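Local coordinates for H127A/Y244A mutant of alginate lyase AlyC3 in complex with dimannuronate (Psychromonas sp., PDB 7C8F), which is an engineered double mutant of a PL7 polysaccharide lyase that probably cleaves alginate by beta-elimination, here holding dimannuronate, at residues V2-Q7 against I53-F58; Q117-F122 against V146-A151; K155-A160 against K191-K196. All blocks are in the same frame, centred on the assembly; numbering follows the deposited sequence.

Interaction 1 of 3, residues V2-Q7 against I53-F58; sequences VQFSNQ and IVNQYF
Asn-55 reaches from the turn of 53-58 into the N-terminal tail 2-7 and grips its backbone. Its CB lies 3.0 Å from Gln-3 O. With chi1 at 67°, CG is set between the backbone N and the carbonyl carbon, and the amide then splits its two ends between the segments. ND2 points at the tail: it donates to Gln-3 O at 2.8 Å, with an N-H...O angle of 156° and the acceptor lying in the amide plane, while Val-2 CG1 packs against the same nitrogen at 3.4 Å. OD1 turns back into its own loop and accepts from Tyr-57 N, 2.8 Å away and above the carbonyl plane, as an Asx turn within the type I beta turn 55-58; the two bonds together hold the amide between tail and turn. The Phe-4 ring brings its edge near the same ND2, and Ile-53 CG2 sits over one face, 4.2 Å from the centroid and displaced toward the rim; the ring also meets Phe-44 edge-to-face. The whole is a surface contact between two loops, pinning the tail before helix 18-25 onto the connection from strand 42-44 to strand 58-60, with Ile-53 resting on Leu-29 of strand 27-31.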
loop_
_atom_site.group_PDB
_atom_site.type_symbol
_atom_site.label_atom_id
_atom_site.label_comp_id
_atom_site.label_asym_id
_atom_site.label_seq_id
_atom_site.Cartn_x
_atom_site.Cartn_y
_atom_site.Cartn_z
ATOM N N VAL B 2 -34.205 6.926 8.451
ATOM C CA VAL B 2 -33.893 7.388 9.794
ATOM C C VAL B 2 -34.586 8.735 9.967
ATOM O O VAL B 2 -34.593 9.548 9.067
ATOM C CB VAL B 2 -32.378 7.546 10.046
ATOM C CG1 VAL B 2 -32.139 8.205 11.374
ATOM C CG2 VAL B 2 -31.651 6.219 10.024
ATOM N N GLN B 3 -35.171 8.945 11.137
ATOM C CA GLN B 3 -35.918 10.158 11.460
ATOM C C GLN B 3 -35.287 11.066 12.497
ATOM O O GLN B 3 -34.459 10.640 13.243
ATOM C CB GLN B 3 -37.327 9.788 11.950
ATOM C CG GLN B 3 -37.398 8.639 12.933
ATOM C CD GLN B 3 -36.883 8.948 14.330
ATOM O OE1 GLN B 3 -37.107 10.028 14.870
ATOM N NE2 GLN B 3 -36.177 7.975 14.926
ATOM N N PHE B 4 -35.708 12.322 12.523
ATOM C CA PHE B 4 -35.212 13.292 13.462
ATOM C C PHE B 4 -36.385 13.902 14.204
ATOM O O PHE B 4 -37.419 14.125 13.620
ATOM C CB PHE B 4 -34.303 14.342 12.779
ATOM C CG PHE B 4 -33.109 13.740 12.111
ATOM C CD1 PHE B 4 -32.412 12.730 12.700
ATOM C CD2 PHE B 4 -32.715 14.140 10.881
ATOM C CE1 PHE B 4 -31.340 12.141 12.096
ATOM C CE2 PHE B 4 -31.635 13.536 10.260
ATOM C CZ PHE B 4 -30.951 12.541 10.875
ATOM N N SER B 5 -36.238 14.083 15.507
ATOM C CA SER B 5 -37.255 14.662 16.377
ATOM C C SER B 5 -36.633 14.886 17.729
ATOM O O SER B 5 -36.004 13.986 18.227
ATOM C CB SER B 5 -38.409 13.702 16.625
ATOM O OG SER B 5 -39.307 14.278 17.525
ATOM N N ASN B 6 -36.824 16.053 18.335
ATOM C CA ASN B 6 -36.321 16.292 19.681
ATOM C C ASN B 6 -37.316 15.945 20.783
ATOM O O ASN B 6 -37.121 16.353 21.877
ATOM C CB ASN B 6 -35.800 17.691 19.920
ATOM C CG ASN B 6 -36.851 18.758 19.716
ATOM O OD1 ASN B 6 -38.048 18.519 19.863
ATOM N ND2 ASN B 6 -36.388 19.958 19.378
ATOM N N GLN B 7 -38.311 15.145 20.427
ATOM C CA GLN B 7 -39.356 14.683 21.330
ATOM C C GLN B 7 -39.921 15.805 22.154
ATOM O O GLN B 7 -39.912 15.806 23.370
ATOM C CB GLN B 7 -38.887 13.527 22.161
ATOM C CG GLN B 7 -38.608 12.393 21.217
ATOM C CD GLN B 7 -37.959 11.197 21.844
ATOM O OE1 GLN B 7 -37.672 11.191 23.029
ATOM N NE2 GLN B 7 -37.696 10.182 21.034
ATOM N N ILE B 53 -30.272 18.034 13.421
ATOM C CA ILE B 53 -30.036 16.594 13.418
ATOM C C ILE B 53 -30.122 16.089 14.854
ATOM O O ILE B 53 -29.225 16.348 15.660
ATOM C CB ILE B 53 -28.677 16.253 12.797
ATOM C CG1 ILE B 53 -28.605 16.776 11.359
ATOM C CG2 ILE B 53 -28.421 14.748 12.855
ATOM C CD1 ILE B 53 -29.622 16.163 10.431
ATOM N N VAL B 54 -31.192 15.362 15.168
ATOM C CA VAL B 54 -31.423 14.834 16.514
ATOM C C VAL B 54 -32.450 13.717 16.409
ATOM O O VAL B 54 -33.367 13.781 15.588
ATOM C CB VAL B 54 -31.894 15.952 17.478
ATOM C CG1 VAL B 54 -33.191 16.591 16.967
ATOM C CG2 VAL B 54 -32.095 15.418 18.901
ATOM N N ASN B 55 -32.288 12.686 17.232
ATOM C CA ASN B 55 -33.333 11.673 17.360
ATOM C C ASN B 55 -33.069 10.841 18.610
ATOM O O ASN B 55 -32.168 11.138 19.399
ATOM C CB ASN B 55 -33.523 10.828 16.103
ATOM C CG ASN B 55 -32.334 9.947 15.795
ATOM O OD1 ASN B 55 -31.541 9.613 16.672
ATOM N ND2 ASN B 55 -32.216 9.547 14.540
ATOM N N GLN B 56 -33.908 9.816 18.800
ATOM C CA GLN B 56 -33.850 8.982 19.995
ATOM C C GLN B 56 -32.511 8.277 20.150
ATOM O O GLN B 56 -32.159 7.895 21.268
ATOM C CB GLN B 56 -34.958 7.927 19.946
ATOM C CG GLN B 56 -35.048 7.207 18.606
ATOM C CD GLN B 56 -36.125 6.137 18.573
ATOM O OE1 GLN B 56 -36.341 5.422 19.553
ATOM N NE2 GLN B 56 -36.808 6.023 17.439
ATOM N N TYR B 57 -31.765 8.092 19.060
ATOM C CA TYR B 57 -30.489 7.386 19.110
ATOM C C TYR B 57 -29.282 8.319 19.058
ATOM O O TYR B 57 -28.152 7.851 19.240
ATOM C CB TYR B 57 -30.377 6.386 17.951
ATOM C CG TYR B 57 -31.410 5.276 17.954
ATOM C CD1 TYR B 57 -31.389 4.279 18.918
ATOM C CD2 TYR B 57 -32.399 5.223 16.980
ATOM C CE1 TYR B 57 -32.329 3.261 18.916
ATOM C CE2 TYR B 57 -33.343 4.211 16.970
ATOM C CZ TYR B 57 -33.303 3.232 17.939
ATOM O OH TYR B 57 -34.240 2.222 17.930
ATOM N N PHE B 58 -29.489 9.617 18.828
ATOM C CA PHE B 58 -28.399 10.576 18.643
ATOM C C PHE B 58 -28.909 11.914 19.172
ATOM O O PHE B 58 -29.675 12.605 18.488
ATOM C CB PHE B 58 -27.993 10.681 17.173
ATOM C CG PHE B 58 -26.901 11.697 16.909
ATOM C CD1 PHE B 58 -25.592 11.446 17.310
ATOM C CD2 PHE B 58 -27.182 12.899 16.281
ATOM C CE1 PHE B 58 -24.588 12.378 17.081
ATOM C CE2 PHE B 58 -26.178 13.830 16.048
ATOM C CZ PHE B 58 -24.881 13.568 16.451
#

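Interaction 2 of 3, residues Q117-F122 against V146-A151; sequences QNEITF and VWKEDA. With BEM (beta-D-mannopyranuronic acid), chain D.
An antiparallel strand pair in the glycan-binding sheet of the alginate lyase beta-jelly roll joins 117-122 to 146-151. Ile-120 and Trp-147 form the hydrogen-bonded pair, N to O both ways, flanked by the non-hydrogen-bonded pairs Glu-119 with Lys-148 and Thr-121 with Val-146. Past the paired residues, Glu-149 N makes one more backbone bond to Asn-118 O, where the chain turns a corner; Asn-118 and Glu-119 make a G1 bulge against Gln-245.

The face bearing Glu-119, Thr-121, Val-146 and Lys-148 looks toward the sugar. Lys-148 stretches out with CG opposite its backbone N (chi1 -174°) and bends only at its last torsion, which brings NZ to two acceptors: Glu-119 OE2 at 2.8 Å, a salt bridge on the anti side of the carboxylate, and Gln-117 O at 2.9 Å, on a lone pair in the carbonyl plane. The other carboxylate oxygen, Glu-119 OE1, pairs with Arg-144 of the ligand pocket and is also met from above its plane by Gln-117 NE2, at 2.8 Å. Glu-119 is thus a second-shell residue that positions the amide of Gln-117. Val-146 CG1 packs on Thr-121 OG1, which bonds to Gln-245 and Arg-144.

Where the strand pair ends, Asn-118 and Glu-149 lie side by side with planes 82° apart; ND2 of Asn-118 donates to OE2 of Glu-149, while its OD1 is bonded to Ser-113. Gln-117 NE2 finally gives a nearly straight bond (169°) to O3 of the mannuronate, 2.9 Å away.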
loop_
_atom_site.group_PDB
_atom_site.type_symbol
_atom_site.label_atom_id
_atom_site.label_comp_id
_atom_site.label_asym_id
_atom_site.label_seq_id
_atom_site.Cartn_x
_atom_site.Cartn_y
_atom_site.Cartn_z
ATOM N N GLN B 117 -18.056 -12.584 19.909
ATOM C CA GLN B 117 -17.246 -11.386 20.087
ATOM C C GLN B 117 -17.685 -10.570 21.301
ATOM O O GLN B 117 -16.873 -10.269 22.186
ATOM C CB GLN B 117 -17.337 -10.541 18.813
ATOM C CG GLN B 117 -16.293 -9.467 18.708
ATOM C CD GLN B 117 -16.205 -8.907 17.311
ATOM O OE1 GLN B 117 -16.882 -9.378 16.396
ATOM N NE2 GLN B 117 -15.372 -7.892 17.136
ATOM N N ASN B 118 -18.964 -10.203 21.375
ATOM C CA ASN B 118 -19.506 -9.467 22.515
ATOM C C ASN B 118 -18.659 -8.234 22.845
ATOM O O ASN B 118 -18.102 -8.089 23.936
ATOM C CB ASN B 118 -19.728 -10.381 23.727
ATOM C CG ASN B 118 -21.058 -11.108 23.653
ATOM O OD1 ASN B 118 -21.832 -10.896 22.718
ATOM N ND2 ASN B 118 -21.329 -11.964 24.625
ATOM N N GLU B 119 -18.594 -7.323 21.861
ATOM C CA GLU B 119 -17.885 -6.052 21.975
ATOM C C GLU B 119 -18.805 -4.913 21.556
ATOM O O GLU B 119 -19.709 -5.095 20.732
ATOM C CB GLU B 119 -16.623 -6.024 21.068
ATOM C CG GLU B 119 -15.551 -7.012 21.511
ATOM C CD GLU B 119 -14.472 -7.255 20.487
ATOM O OE1 GLU B 119 -14.427 -6.550 19.451
ATOM O OE2 GLU B 119 -13.655 -8.169 20.721
ATOM N N ILE B 120 -18.575 -3.737 22.141
ATOM C CA ILE B 120 -19.108 -2.468 21.645
ATOM C C ILE B 120 -17.910 -1.611 21.268
ATOM O O ILE B 120 -17.066 -1.321 22.122
ATOM C CB ILE B 120 -19.965 -1.744 22.701
ATOM C CG1 ILE B 120 -21.226 -2.553 23.015
ATOM C CG2 ILE B 120 -20.334 -0.318 22.197
ATOM C CD1 ILE B 120 -21.863 -2.201 24.363
ATOM N N THR B 121 -17.840 -1.194 20.003
ATOM C CA THR B 121 -16.762 -0.333 19.531
ATOM C C THR B 121 -17.247 1.099 19.591
ATOM O O THR B 121 -18.311 1.404 19.055
ATOM C CB THR B 121 -16.402 -0.684 18.089
ATOM O OG1 THR B 121 -15.951 -2.041 18.044
ATOM C CG2 THR B 121 -15.316 0.259 17.534
ATOM N N PHE B 122 -16.487 1.972 20.254
ATOM C CA PHE B 122 -16.916 3.358 20.413
ATOM C C PHE B 122 -15.917 4.404 19.928
ATOM O O PHE B 122 -16.293 5.577 19.813
ATOM C CB PHE B 122 -17.388 3.639 21.859
ATOM C CG PHE B 122 -16.341 3.399 22.903
ATOM C CD1 PHE B 122 -16.181 2.141 23.479
ATOM C CD2 PHE B 122 -15.521 4.430 23.310
ATOM C CE1 PHE B 122 -15.199 1.912 24.443
ATOM C CE2 PHE B 122 -14.548 4.223 24.275
ATOM C CZ PHE B 122 -14.382 2.952 24.848
ATOM N N VAL B 146 -12.743 -0.619 22.265
ATOM C CA VAL B 146 -13.926 -1.344 22.640
ATOM C C VAL B 146 -14.126 -1.612 24.106
ATOM O O VAL B 146 -13.214 -1.566 24.858
ATOM C CB VAL B 146 -13.916 -2.757 21.974
ATOM C CG1 VAL B 146 -13.627 -2.662 20.512
ATOM C CG2 VAL B 146 -12.916 -3.719 22.622
ATOM N N TRP B 147 -15.367 -1.921 24.450
ATOM C CA TRP B 147 -15.738 -2.444 25.751
ATOM C C TRP B 147 -15.962 -3.892 25.380
ATOM O O TRP B 147 -16.616 -4.173 24.444
ATOM C CB TRP B 147 -16.999 -1.846 26.337
ATOM C CG TRP B 147 -17.379 -2.458 27.659
ATOM C CD1 TRP B 147 -17.059 -1.980 28.863
ATOM C CD2 TRP B 147 -18.138 -3.641 27.881
ATOM N NE1 TRP B 147 -17.555 -2.781 29.835
ATOM C CE2 TRP B 147 -18.214 -3.818 29.260
ATOM C CE3 TRP B 147 -18.746 -4.565 27.060
ATOM C CZ2 TRP B 147 -18.891 -4.855 29.824
ATOM C CZ3 TRP B 147 -19.418 -5.591 27.638
ATOM C CH2 TRP B 147 -19.478 -5.721 29.008
ATOM N N LYS B 148 -15.356 -4.813 26.112
ATOM C CA LYS B 148 -15.450 -6.234 25.787
ATOM C C LYS B 148 -15.964 -7.006 26.991
ATOM O O LYS B 148 -15.443 -6.852 28.097
ATOM C CB LYS B 148 -14.104 -6.800 25.321
ATOM C CG LYS B 148 -14.181 -8.241 24.828
ATOM C CD LYS B 148 -12.922 -8.641 24.077
ATOM C CE LYS B 148 -12.978 -10.091 23.597
ATOM N NZ LYS B 148 -14.002 -10.309 22.537
ATOM N N GLU B 149 -16.950 -7.869 26.760
ATOM C CA GLU B 149 -17.573 -8.567 27.881
ATOM C C GLU B 149 -16.582 -9.500 28.577
ATOM O O GLU B 149 -16.459 -9.475 29.809
ATOM C CB GLU B 149 -18.808 -9.336 27.409
ATOM C CG GLU B 149 -19.503 -10.066 28.553
ATOM C CD GLU B 149 -20.617 -10.980 28.080
ATOM O OE1 GLU B 149 -21.766 -10.791 28.527
ATOM O OE2 GLU B 149 -20.343 -11.885 27.264
ATOM N N ASP B 150 -15.863 -10.321 27.810
ATOM C CA ASP B 150 -15.028 -11.361 28.417
ATOM C C ASP B 150 -13.905 -11.706 27.450
ATOM O O ASP B 150 -14.153 -12.297 26.395
ATOM C CB ASP B 150 -15.876 -12.590 28.735
ATOM C CG ASP B 150 -15.110 -13.635 29.523
ATOM O OD1 ASP B 150 -13.867 -13.603 29.488
ATOM O OD2 ASP B 150 -15.752 -14.488 30.174
ATOM N N ALA B 151 -12.683 -11.332 27.802
ATOM C CA ALA B 151 -11.497 -11.676 27.023
ATOM C C ALA B 151 -10.680 -12.648 27.864
ATOM O O ALA B 151 -9.973 -12.234 28.786
ATOM C CB ALA B 151 -10.685 -10.429 26.686
HETATM C C1 BEM D . -14.938 -5.088 11.276
HETATM C C2 BEM D . -15.553 -5.964 12.364
HETATM O O2 BEM D . -15.778 -7.273 11.864
HETATM C C3 BEM D . -14.572 -6.093 13.505
HETATM O O3 BEM D . -15.007 -7.041 14.422
HETATM C C4 BEM D . -13.361 -6.752 12.947
HETATM O O4 BEM D . -12.495 -7.188 13.953
HETATM C C5 BEM D . -12.748 -5.792 11.993
HETATM O O5 BEM D . -13.686 -5.629 10.961
HETATM C C6 BEM D . -11.491 -6.352 11.462
HETATM O O6B BEM D . -11.504 -6.941 10.408
HETATM O O6A BEM D . -10.500 -5.988 12.026
HETATM O O HOH W 1 -16.420 -10.729 24.988
#

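Interaction 3 of 3, residues K155-A160 against K191-K196; sequences KGHFWA and KYDLGK
Lys-191, already within strand 189-196, sets its CA against Ala-160 O, and the side chain leads off from the contact. Tyr-192 follows as the hydrogen-bonded partner of Ala-160, N to O in both directions at 2.9 Å; its CB lies against Ala-160 CB and its side chain continues onto Val-224 of strand 221-227.

Asp-193 turns to the other face of the sheet. Its CG lies over one face of the Trp-159 indole, offset toward the rim, and its CB is 3.6 Å from Trp-159 CZ3, with carboxylate and ring planes 22° apart. Having CG opposite the backbone N (chi1 -173°) carries OD1 to His-157, whose ND1 donates along an almost straight line (2.7 Å, 176°), in the imidazole plane and on the syn side of the carboxylate. OD1 also accepts from Gly-195 N at 3.0 Å, closing an Asx turn, so this one oxygen takes two donors, His-157 ND1 near the carboxylate plane and Gly-195 N from above it.

Leu-194 donates its N to Phe-158 O and sets CB against Phe-158 CB at 3.8 Å; its CD1 reaches Ala-160 CB. Gly-195, with positive phi, gives its O to Phe-158 N. Lys-196 then arches over the imidazole: its N lies 3.5 Å above the plane of the His-157 ring, over the centre, its CB makes a CH-pi contact with the same ring, and bends at chi2 and chi4 let NZ donate to Gly-156 O at 2.9 Å. Leu-194 and Phe-158 meet Phe-205 of strand 203-210 in the other sheet, the two-layered packing characteristic of the beta-jelly roll of alginate lyases.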
loop_
_atom_site.group_PDB
_atom_site.type_symbol
_atom_site.label_atom_id
_atom_site.label_comp_id
_atom_site.label_asym_id
_atom_site.label_seq_id
_atom_site.Cartn_x
_atom_site.Cartn_y
_atom_site.Cartn_z
ATOM N N LYS B 155 -12.933 -9.565 32.372
ATOM C CA LYS B 155 -14.309 -9.161 32.091
ATOM C C LYS B 155 -14.492 -7.651 32.201
ATOM O O LYS B 155 -14.012 -7.020 33.150
ATOM C CB LYS B 155 -15.285 -9.882 33.026
ATOM C CG LYS B 155 -15.297 -11.396 32.821
ATOM C CD LYS B 155 -16.396 -12.073 33.632
ATOM C CE LYS B 155 -16.258 -13.591 33.599
ATOM N NZ LYS B 155 -17.210 -14.247 32.661
ATOM N N GLY B 156 -15.173 -7.068 31.214
ATOM C CA GLY B 156 -15.564 -5.679 31.319
ATOM C C GLY B 156 -14.423 -4.688 31.250
ATOM O O GLY B 156 -14.481 -3.639 31.897
ATOM N N HIS B 157 -13.379 -4.994 30.482
ATOM C CA HIS B 157 -12.310 -4.033 30.258
ATOM C C HIS B 157 -12.503 -3.307 28.933
ATOM O O HIS B 157 -13.167 -3.794 28.012
ATOM C CB HIS B 157 -10.940 -4.721 30.237
ATOM C CG HIS B 157 -10.423 -5.087 31.592
ATOM N ND1 HIS B 157 -9.099 -4.947 31.943
ATOM C CD2 HIS B 157 -11.058 -5.578 32.685
ATOM C CE1 HIS B 157 -8.932 -5.367 33.192
ATOM N NE2 HIS B 157 -10.108 -5.738 33.668
ATOM N N PHE B 158 -11.901 -2.130 28.864
ATOM C CA PHE B 158 -11.655 -1.452 27.598
ATOM C C PHE B 158 -10.396 -2.031 26.968
ATOM O O PHE B 158 -9.427 -2.341 27.668
ATOM C CB PHE B 158 -11.386 0.022 27.865
ATOM C CG PHE B 158 -12.571 0.793 28.366
ATOM C CD1 PHE B 158 -13.789 0.748 27.702
ATOM C CD2 PHE B 158 -12.453 1.579 29.499
ATOM C CE1 PHE B 158 -14.866 1.493 28.151
ATOM C CE2 PHE B 158 -13.527 2.328 29.959
ATOM C CZ PHE B 158 -14.738 2.272 29.289
ATOM N N TRP B 159 -10.398 -2.145 25.637
ATOM C CA TRP B 159 -9.252 -2.670 24.903
ATOM C C TRP B 159 -9.032 -1.833 23.655
ATOM O O TRP B 159 -9.987 -1.326 23.060
ATOM C CB TRP B 159 -9.465 -4.118 24.427
ATOM C CG TRP B 159 -9.721 -5.089 25.535
ATOM C CD1 TRP B 159 -10.930 -5.360 26.106
ATOM C CD2 TRP B 159 -8.758 -5.911 26.206
ATOM N NE1 TRP B 159 -10.777 -6.309 27.091
ATOM C CE2 TRP B 159 -9.458 -6.652 27.178
ATOM C CE3 TRP B 159 -7.377 -6.081 26.087
ATOM C CZ2 TRP B 159 -8.825 -7.553 28.029
ATOM C CZ3 TRP B 159 -6.744 -6.992 26.945
ATOM C CH2 TRP B 159 -7.474 -7.708 27.894
ATOM N N ALA B 160 -7.770 -1.727 23.249
ATOM C CA ALA B 160 -7.415 -1.234 21.918
ATOM C C ALA B 160 -7.039 -2.426 21.051
ATOM O O ALA B 160 -6.076 -3.140 21.351
ATOM C CB ALA B 160 -6.248 -0.253 21.994
ATOM N N LYS B 191 -3.259 -6.418 20.833
ATOM C CA LYS B 191 -4.313 -5.986 21.736
ATOM C C LYS B 191 -3.703 -5.358 22.979
ATOM O O LYS B 191 -2.749 -5.898 23.552
ATOM C CB LYS B 191 -5.216 -7.168 22.112
ATOM C CG LYS B 191 -5.819 -7.845 20.875
ATOM C CD LYS B 191 -6.770 -8.986 21.215
ATOM C CE LYS B 191 -6.022 -10.229 21.641
ATOM N NZ LYS B 191 -6.929 -11.409 21.687
ATOM N N TYR B 192 -4.255 -4.219 23.394
ATOM C CA TYR B 192 -3.794 -3.505 24.581
ATOM C C TYR B 192 -4.933 -3.379 25.582
ATOM O O TYR B 192 -6.038 -2.949 25.231
ATOM C CB TYR B 192 -3.309 -2.096 24.229
ATOM C CG TYR B 192 -2.137 -2.048 23.261
ATOM C CD1 TYR B 192 -2.340 -2.032 21.897
ATOM C CD2 TYR B 192 -0.818 -2.020 23.729
ATOM C CE1 TYR B 192 -1.266 -1.980 21.008
ATOM C CE2 TYR B 192 0.255 -1.969 22.859
ATOM C CZ TYR B 192 0.026 -1.950 21.495
ATOM O OH TYR B 192 1.098 -1.902 20.619
ATOM N N ASP B 193 -4.656 -3.742 26.843
ATOM C CA ASP B 193 -5.613 -3.616 27.928
ATOM C C ASP B 193 -5.627 -2.169 28.382
ATOM O O ASP B 193 -4.610 -1.646 28.854
ATOM C CB ASP B 193 -5.149 -4.519 29.070
ATOM C CG ASP B 193 -6.149 -4.626 30.210
ATOM O OD1 ASP B 193 -7.197 -3.949 30.227
ATOM O OD2 ASP B 193 -5.844 -5.433 31.130
ATOM N N LEU B 194 -6.764 -1.505 28.214
ATOM C CA LEU B 194 -6.886 -0.118 28.619
ATOM C C LEU B 194 -7.533 0.023 29.986
ATOM O O LEU B 194 -7.834 1.145 30.397
ATOM C CB LEU B 194 -7.662 0.674 27.560
ATOM C CG LEU B 194 -7.075 0.604 26.145
ATOM C CD1 LEU B 194 -7.904 1.466 25.183
ATOM C CD2 LEU B 194 -5.607 1.017 26.118
ATOM N N GLY B 195 -7.734 -1.082 30.692
ATOM C CA GLY B 195 -8.200 -1.053 32.064
ATOM C C GLY B 195 -9.659 -1.476 32.208
ATOM O O GLY B 195 -10.461 -1.424 31.269
ATOM N N LYS B 196 -10.010 -1.867 33.430
ATOM C CA LYS B 196 -11.396 -2.158 33.768
ATOM C C LYS B 196 -12.247 -0.911 33.570
ATOM O O LYS B 196 -11.872 0.180 34.007
ATOM C CB LYS B 196 -11.467 -2.603 35.236
ATOM C CG LYS B 196 -12.877 -2.820 35.763
ATOM C CD LYS B 196 -13.504 -4.095 35.217
ATOM C CE LYS B 196 -15.023 -4.072 35.355
ATOM N NZ LYS B 196 -15.670 -3.074 34.433
#

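Interactions 2 and 3 are consecutive steps across one sheet, their centres 9 Å apart, because strands 143-148 and 157-163 are neighbours in it. Asp-150 OD2 makes a salt bridge to Lys-155 NZ at 2.9 Å, and Lys-148 CB packs on Trp-159 CD1 at 3.6 Å; Phe-122 and Phe-158 also bring their rings together. Interaction 2 reaches the bound sugar through Gln-117, in a pocket shared with Tyr-189, His-140 and Lys-170, whereas in interaction 3 the side chain of Lys-191 stays about 9 Å from a mannuronate. Interaction 1 stands apart, its centre 26 Å from that of interaction 2 and 31 Å from that of interaction 3, across the chain's centre from the latter.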